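Local coordinates for alpha-glucosidase (PDB 5HQA), which is a family 97 glycoside hydrolase, an alpha-glucosidase activated by chloride, that holds a calcium ion beside the bound inhibitor acarbose in its active-site pocket, at residues N450-E455 with S525-A530. Sequence-based numbering, arbitrary orientation.
Sequences NWITRE and SPIQMA. With CA (calcium ion), chain C; AC1 (4,6-dideoxy-4-{[(1S,4R,5S,6S)-4,5,6-trihydroxy-3-(hydroxymethyl)cyclohex-2-en-1-yl]amino}-alpha-D-glucopyranose), chain B.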
ATOM      1  N   ASN A 450       8.067  -0.922 -11.987  1.00 13.20           N
ATOM      2  CA  ASN A 450       7.358   0.277 -12.416  1.00 13.05           C
ATOM      3  C   ASN A 450       5.996   0.415 -11.751  1.00 12.97           C
ATOM      4  O   ASN A 450       5.316   1.423 -11.967  1.00 14.23           O
ATOM      5  CB  ASN A 450       7.196   0.302 -13.938  1.00 13.55           C
ATOM      6  CG  ASN A 450       6.243  -0.748 -14.431  1.00 15.85           C
ATOM      7  OD1 ASN A 450       6.281  -1.890 -13.977  1.00 15.89           O
ATOM      8  ND2 ASN A 450       5.354  -0.367 -15.342  1.00 16.12           N
ATOM      9  N   TRP A 451       5.577  -0.568 -10.949  1.00 12.02           N
ATOM     10  CA  TRP A 451       4.341  -0.451 -10.173  1.00 12.34           C
ATOM     11  C   TRP A 451       4.702   0.245  -8.865  1.00 14.10           C
ATOM     12  O   TRP A 451       4.913  -0.382  -7.824  1.00 13.99           O
ATOM     13  CB  TRP A 451       3.709  -1.820  -9.937  1.00 11.22           C
ATOM     14  CG  TRP A 451       2.215  -1.750  -9.742  1.00 12.08           C
ATOM     15  CD1 TRP A 451       1.461  -0.621  -9.572  1.00 11.80           C
ATOM     16  CD2 TRP A 451       1.298  -2.847  -9.739  1.00 12.64           C
ATOM     17  NE1 TRP A 451       0.130  -0.950  -9.456  1.00 12.31           N
ATOM     18  CE2 TRP A 451       0.004  -2.311  -9.557  1.00 12.09           C
ATOM     19  CE3 TRP A 451       1.443  -4.230  -9.877  1.00 14.70           C
ATOM     20  CZ2 TRP A 451      -1.137  -3.112  -9.506  1.00 12.19           C
ATOM     21  CZ3 TRP A 451       0.306  -5.027  -9.835  1.00 14.92           C
ATOM     22  CH2 TRP A 451      -0.966  -4.465  -9.651  1.00 14.49           C
ATOM     23  N   ILE A 452       4.776   1.576  -8.926  1.00 13.79           N
ATOM     24  CA  ILE A 452       5.524   2.295  -7.898  1.00 14.54           C
ATOM     25  C   ILE A 452       4.699   2.545  -6.639  1.00 13.85           C
ATOM     26  O   ILE A 452       5.252   2.555  -5.533  1.00 14.12           O
ATOM     27  CB  ILE A 452       6.101   3.607  -8.462  1.00 13.25           C
ATOM     28  CG1 ILE A 452       5.005   4.468  -9.091  1.00 12.68           C
ATOM     29  CG2 ILE A 452       7.176   3.291  -9.482  1.00 12.77           C
ATOM     30  CD1 ILE A 452       5.505   5.807  -9.578  1.00 13.04           C
ATOM     31  N   THR A 453       3.389   2.731  -6.754  1.00 11.43           N
ATOM     32  CA  THR A 453       2.594   3.032  -5.574  1.00 11.41           C
ATOM     33  C   THR A 453       1.119   2.817  -5.912  1.00 12.05           C
ATOM     34  O   THR A 453       0.755   2.519  -7.054  1.00 11.20           O
ATOM     35  CB  THR A 453       2.882   4.458  -5.075  1.00 12.78           C
ATOM     36  OG1 THR A 453       2.381   4.617  -3.741  1.00 13.31           O
ATOM     37  CG2 THR A 453       2.248   5.517  -5.998  1.00 10.08           C
ATOM     38  N   ARG A 454       0.273   2.952  -4.895  1.00 10.41           N
ATOM     39  CA  ARG A 454      -1.165   2.821  -5.082  1.00 11.10           C
ATOM     40  C   ARG A 454      -1.869   3.481  -3.909  1.00 10.71           C
ATOM     41  O   ARG A 454      -1.251   3.832  -2.902  1.00 10.18           O
ATOM     42  CB  ARG A 454      -1.584   1.351  -5.203  1.00 10.31           C
ATOM     43  CG  ARG A 454      -1.584   0.590  -3.869  1.00 10.47           C
ATOM     44  CD  ARG A 454      -1.557  -0.916  -4.125  1.00 10.67           C
ATOM     45  NE  ARG A 454      -0.339  -1.286  -4.841  1.00  9.60           N
ATOM     46  CZ  ARG A 454      -0.259  -2.259  -5.742  1.00 12.23           C
ATOM     47  NH1 ARG A 454      -1.338  -2.978  -6.055  1.00 11.22           N
ATOM     48  NH2 ARG A 454       0.907  -2.515  -6.335  1.00 12.14           N
ATOM     49  N   GLU A 455      -3.180   3.641  -4.051  1.00  9.91           N
ATOM     50  CA  GLU A 455      -3.971   4.177  -2.951  1.00 10.79           C
ATOM     51  C   GLU A 455      -4.496   3.007  -2.113  1.00 11.33           C
ATOM     52  O   GLU A 455      -3.759   2.472  -1.277  1.00 11.78           O
ATOM     53  CB  GLU A 455      -5.088   5.074  -3.492  1.00 10.34           C
ATOM     54  CG  GLU A 455      -5.752   5.936  -2.442  1.00 12.11           C
ATOM     55  CD  GLU A 455      -6.796   6.861  -3.050  1.00 15.98           C
ATOM     56  OE1 GLU A 455      -7.748   6.358  -3.689  1.00 12.53           O
ATOM     57  OE2 GLU A 455      -6.647   8.093  -2.907  1.00 16.56           O
ATOM     58  N   SER A 525       6.307   6.223   0.287  1.00 12.02           N
ATOM     59  CA  SER A 525       5.937   6.081  -1.115  1.00 11.09           C
ATOM     60  C   SER A 525       7.083   6.601  -1.965  1.00 11.44           C
ATOM     61  O   SER A 525       7.694   7.616  -1.595  1.00 12.02           O
ATOM     62  CB  SER A 525       4.650   6.846  -1.435  1.00 13.10           C
ATOM     63  OG  SER A 525       4.313   6.701  -2.804  1.00 14.32           O
ATOM     64  N   PRO A 526       7.419   5.946  -3.084  1.00 11.78           N
ATOM     65  CA  PRO A 526       8.526   6.454  -3.915  1.00 11.35           C
ATOM     66  C   PRO A 526       8.184   7.749  -4.622  1.00 11.51           C
ATOM     67  O   PRO A 526       9.099   8.495  -5.000  1.00 15.23           O
ATOM     68  CB  PRO A 526       8.768   5.316  -4.916  1.00 12.16           C
ATOM     69  CG  PRO A 526       7.431   4.651  -5.028  1.00 11.11           C
ATOM     70  CD  PRO A 526       6.841   4.710  -3.641  1.00 11.23           C
ATOM     71  N   ILE A 527       6.901   8.033  -4.829  1.00 11.21           N
ATOM     72  CA  ILE A 527       6.461   9.355  -5.253  1.00 13.58           C
ATOM     73  C   ILE A 527       5.598   9.926  -4.140  1.00 13.63           C
ATOM     74  O   ILE A 527       4.748   9.225  -3.581  1.00 12.74           O
ATOM     75  CB  ILE A 527       5.715   9.347  -6.605  1.00 13.45           C
ATOM     76  CG1 ILE A 527       4.520   8.398  -6.592  1.00 13.76           C
ATOM     77  CG2 ILE A 527       6.680   8.999  -7.742  1.00 14.65           C
ATOM     78  CD1 ILE A 527       3.598   8.592  -7.793  1.00 15.63           C
ATOM     79  N   GLN A 528       5.864  11.176  -3.784  1.00 12.54           N
ATOM     80  CA  GLN A 528       5.151  11.877  -2.732  1.00 12.81           C
ATOM     81  C   GLN A 528       4.582  13.151  -3.328  1.00 12.71           C
ATOM     82  O   GLN A 528       5.313  13.931  -3.946  1.00 12.09           O
ATOM     83  CB  GLN A 528       6.078  12.212  -1.557  1.00 13.57           C
ATOM     84  CG  GLN A 528       6.580  10.985  -0.755  1.00 13.06           C
ATOM     85  CD  GLN A 528       5.538  10.453   0.232  1.00 17.88           C
ATOM     86  OE1 GLN A 528       4.343  10.746   0.122  1.00 18.99           O
ATOM     87  NE2 GLN A 528       5.991   9.659   1.196  1.00 17.03           N
ATOM     88  N   MET A 529       3.288  13.358  -3.162  1.00 10.91           N
ATOM     89  CA  MET A 529       2.683  14.590  -3.632  1.00 11.17           C
ATOM     90  C   MET A 529       2.822  15.667  -2.576  1.00 13.08           C
ATOM     91  O   MET A 529       2.737  15.392  -1.379  1.00 14.03           O
ATOM     92  CB  MET A 529       1.206  14.381  -3.967  1.00 11.79           C
ATOM     93  CG  MET A 529       0.641  15.480  -4.839  1.00 12.67           C
ATOM     94  SD  MET A 529      -1.089  15.117  -5.200  1.00 15.31           S
ATOM     95  CE  MET A 529      -1.406  16.327  -6.491  1.00 15.88           C
ATOM     96  N   ALA A 530       3.067  16.888  -3.028  1.00 11.84           N
ATOM     97  CA  ALA A 530       2.730  18.074  -2.251  1.00 12.10           C
ATOM     98  C   ALA A 530       1.348  18.464  -2.751  1.00 13.59           C
ATOM     99  O   ALA A 530       1.210  19.088  -3.803  1.00 14.13           O
ATOM    100  CB  ALA A 530       3.760  19.183  -2.433  1.00 12.33           C
TER
HETATM  101 CA    CA C 701      -9.812   7.215  -4.223  1.00 13.54          CA
HETATM  102  C1  AC1 B   3     -15.465   8.369  -4.791  1.00 28.84           C
HETATM  103  O2  AC1 B   3     -14.844   6.420  -3.547  1.00 22.59           O
HETATM  104  C2  AC1 B   3     -14.423   7.273  -4.625  1.00 22.81           C
HETATM  105  C4A AC1 B   3      -8.977  11.286  -8.063  1.00 15.05           C
HETATM  106  C3  AC1 B   3     -13.052   7.842  -4.377  1.00 17.22           C
HETATM  107  O3  AC1 B   3     -12.104   6.782  -4.151  1.00 15.78           O
HETATM  108  C4  AC1 B   3     -12.645   8.717  -5.532  1.00 15.63           C
HETATM  109  N4A AC1 B   3     -11.195   9.091  -5.516  1.00 14.18           N
HETATM  110  C5  AC1 B   3     -13.555   9.917  -5.320  1.00 23.06           C
HETATM  111  O5  AC1 B   3     -14.947   9.496  -5.635  1.00 25.95           O
HETATM  112  C6  AC1 B   3     -13.219  11.118  -6.149  1.00 22.42           C
HETATM  113  C1B AC1 B   3     -10.474   8.886  -6.823  1.00 19.62           C
HETATM  114  C2B AC1 B   3      -8.857   9.255  -6.645  1.00 19.86           C
HETATM  115  O2B AC1 B   3      -8.381   8.559  -5.493  1.00 13.05           O
HETATM  116  C3B AC1 B   3      -8.651  10.645  -6.596  1.00 18.63           C
HETATM  117  O3B AC1 B   3      -7.289  11.007  -6.258  1.00 17.17           O
HETATM  118  O4  AC1 B   3      -8.906  12.697  -8.004  1.00 14.28           O
HETATM  119  C5B AC1 B   3     -10.267  10.891  -8.578  1.00 14.41           C
HETATM  120  C7B AC1 B   3     -11.020   9.606  -7.924  1.00 14.01           C
HETATM  121  C6B AC1 B   3     -10.584  11.267 -10.035  1.00 15.74           C
HETATM  122  O6B AC1 B   3      -9.836  10.431 -10.862  1.00 22.24           O
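The CD1 tip of Ile452 rests across Ile527, touching its CD1 at 3.8 Å and its CG2 at 3.9 Å; the side chains cross at about a right angle. Thr453 comes in beside them, its CG2 3.7 Å from Ile527 CG1. Pro526 covers the backbone of Ile452: its CG lies 3.8 Å from Ile452 CB and also packs on Ile452 O, a buried oxygen without a hydrogen-bond partner. The polar side of Thr453 does different work. Its OG1, anti to the backbone N (chi1 -165°), donates to Ser525 OG at 3.0 Å. Ser525 OG in turn donates to Ile527 O at 2.7 Å. Were Ser525 an alanine, the buried Thr453 hydroxyl would probably lose its acceptor and Ile527 O this donor. Backbone hydrogen bonds to Ile433 and Thr435 join 450-455 to the neighbouring strand 432-435, and Ile527 also touches Tyr266 of strand 264-269. Just past the contact, Glu455 OE1 binds calcium at 2.3 Å, together with Glu154, Glu437, Glu461 and the inhibitor. Strands 451-454 and 527-529, the outermost of the parallel sheet, meet here through side chains, not backbone hydrogen bonds, consistent with the closing seam of a TIM barrel.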